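Local coordinates for flagellar motor switch protein fliG (Thermotoga maritima, PDB 3AJC) that forms part of the flagellar motor switch complex, which probably interacts with chemotaxis proteins such as CheY and sets the direction of flagellar rotation, at residues T94-M99 with R127-F132. Numbering follows the deposited sequence.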
# COMPACT_ATOMS: atom_id res chain seq x y z
N THR A 94 0.60 6.22 -0.13
CA THR A 94 2.03 6.45 -0.29
C THR A 94 2.75 5.98 0.98
O THR A 94 3.69 5.19 0.92
CB THR A 94 2.30 7.94 -0.50
OG1 THR A 94 1.56 8.39 -1.64
CG2 THR A 94 3.79 8.20 -0.73
N ALA A 95 2.29 6.48 2.13
CA ALA A 95 2.87 6.13 3.42
C ALA A 95 2.92 4.62 3.65
O ALA A 95 3.96 4.08 4.03
CB ALA A 95 2.09 6.81 4.53
N ALA A 96 1.79 3.95 3.41
CA ALA A 96 1.69 2.51 3.59
C ALA A 96 2.66 1.75 2.69
O ALA A 96 3.24 0.74 3.09
CB ALA A 96 0.24 2.05 3.31
N GLU A 97 2.81 2.24 1.46
CA GLU A 97 3.71 1.62 0.49
C GLU A 97 5.15 1.77 0.95
O GLU A 97 5.97 0.87 0.78
CB GLU A 97 3.50 2.27 -0.89
CG GLU A 97 2.33 1.68 -1.69
CD GLU A 97 1.76 2.62 -2.76
OE1 GLU A 97 2.54 3.33 -3.42
OE2 GLU A 97 0.52 2.63 -2.94
N ILE A 98 5.46 2.92 1.54
CA ILE A 98 6.81 3.18 2.04
C ILE A 98 7.06 2.27 3.24
O ILE A 98 8.13 1.66 3.36
CB ILE A 98 6.96 4.66 2.45
CG1 ILE A 98 6.87 5.54 1.19
CG2 ILE A 98 8.25 4.86 3.23
CD1 ILE A 98 6.99 7.03 1.44
N MET A 99 6.06 2.15 4.12
CA MET A 99 6.19 1.32 5.30
C MET A 99 6.41 -0.16 4.91
O MET A 99 7.17 -0.87 5.57
CB MET A 99 4.95 1.47 6.18
CG MET A 99 4.80 2.84 6.86
SD MET A 99 5.92 3.07 8.28
CE MET A 99 4.96 2.36 9.60
N ARG A 127 -4.01 -0.70 7.89
CA ARG A 127 -4.98 -1.33 7.01
C ARG A 127 -4.65 -1.10 5.53
O ARG A 127 -4.95 -1.93 4.69
CB ARG A 127 -6.40 -0.85 7.33
CG ARG A 127 -6.96 -1.48 8.61
CD ARG A 127 -8.43 -1.13 8.89
NE ARG A 127 -8.63 0.29 9.18
CZ ARG A 127 -8.91 1.21 8.27
NH1 ARG A 127 -9.04 0.88 6.99
NH2 ARG A 127 -9.05 2.48 8.63
N ARG A 128 -4.01 0.03 5.22
CA ARG A 128 -3.64 0.30 3.84
C ARG A 128 -2.38 -0.46 3.42
O ARG A 128 -2.03 -0.50 2.25
CB ARG A 128 -3.42 1.80 3.63
CG ARG A 128 -4.69 2.59 3.40
CD ARG A 128 -5.40 2.07 2.17
NE ARG A 128 -6.53 2.92 1.81
CZ ARG A 128 -6.42 4.20 1.45
NH1 ARG A 128 -5.23 4.78 1.40
NH2 ARG A 128 -7.50 4.89 1.13
N MET A 129 -1.70 -1.07 4.40
CA MET A 129 -0.47 -1.82 4.14
C MET A 129 -0.71 -3.25 3.64
O MET A 129 0.23 -3.93 3.22
CB MET A 129 0.38 -1.88 5.42
CG MET A 129 1.18 -0.61 5.69
SD MET A 129 2.01 -0.66 7.29
CE MET A 129 3.37 -1.85 6.94
N PHE A 130 -1.96 -3.69 3.69
CA PHE A 130 -2.34 -5.04 3.27
C PHE A 130 -1.91 -5.32 1.83
O PHE A 130 -2.25 -4.56 0.92
CB PHE A 130 -3.87 -5.18 3.39
CG PHE A 130 -4.34 -6.61 3.38
CD1 PHE A 130 -4.44 -7.33 4.56
CD2 PHE A 130 -4.66 -7.24 2.18
CE1 PHE A 130 -4.83 -8.66 4.56
CE2 PHE A 130 -5.06 -8.59 2.17
CZ PHE A 130 -5.15 -9.29 3.36
N VAL A 131 -1.14 -6.38 1.62
CA VAL A 131 -0.73 -6.75 0.27
C VAL A 131 -1.41 -8.07 -0.07
O VAL A 131 -1.94 -8.74 0.82
CB VAL A 131 0.81 -6.92 0.11
CG1 VAL A 131 1.49 -5.57 0.31
CG2 VAL A 131 1.33 -7.97 1.08
N PHE A 132 -1.39 -8.46 -1.33
CA PHE A 132 -2.05 -9.68 -1.74
C PHE A 132 -1.65 -10.92 -0.94
O PHE A 132 -2.52 -11.71 -0.58
CB PHE A 132 -1.86 -9.94 -3.23
CG PHE A 132 -2.84 -10.92 -3.80
CD1 PHE A 132 -4.20 -10.61 -3.84
CD2 PHE A 132 -2.41 -12.15 -4.30
CE1 PHE A 132 -5.13 -11.53 -4.37
CE2 PHE A 132 -3.32 -13.07 -4.82
CZ PHE A 132 -4.69 -12.76 -4.86
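Met129 reaches across to helix 92-100 with the CG, SD and CE atoms of its side chain, lying over the Ala96-Met99 turn. The backbones come close, consistent with the small Ala96 side chain: Ala96 CA and Met129 CA are 4.9 Å apart. The Ala96 methyl points toward the opposing segment and meets the peptide that joins Arg128 to Met129, with Ala96 CB 3.6 Å from Arg128 O. On that methyl two side chains converge, Arg128 CB at 3.7 Å from Ala96 CB and Met129 CG at the same distance from it. The same CG also lies 3.6 Å from Ala96 O. With SD anti to CA (chi2 174°), the Met129 thioether is carried past Ala96 to the next turn, and the bend at chi3 (74°) lays the terminal methyl beside Met99, with Met129 CE and SD each 3.8 Å from Met99 CB. Met99 offers only the root of its chain here; its own tip turns away toward Ile110 and Leu56. In this all-helical fragment, which spans the middle and C-terminal domains of FliG, the contact packs helix 92-100 against the C-terminal part of helix 119-128 and the chain that follows it. Polar ties flank the apolar patch: Arg128 NH1 forms a salt bridge with Asp93, and Met129 O accepts a hydrogen bond from Asn100 ND2. An alanine in place of Met129 would remove CG, SD and CE, and is likely to strip Met99 CB of the SD and CE that pack on it and open a gap over Ala96 beside Glu107 and Met111 of helix 104-117.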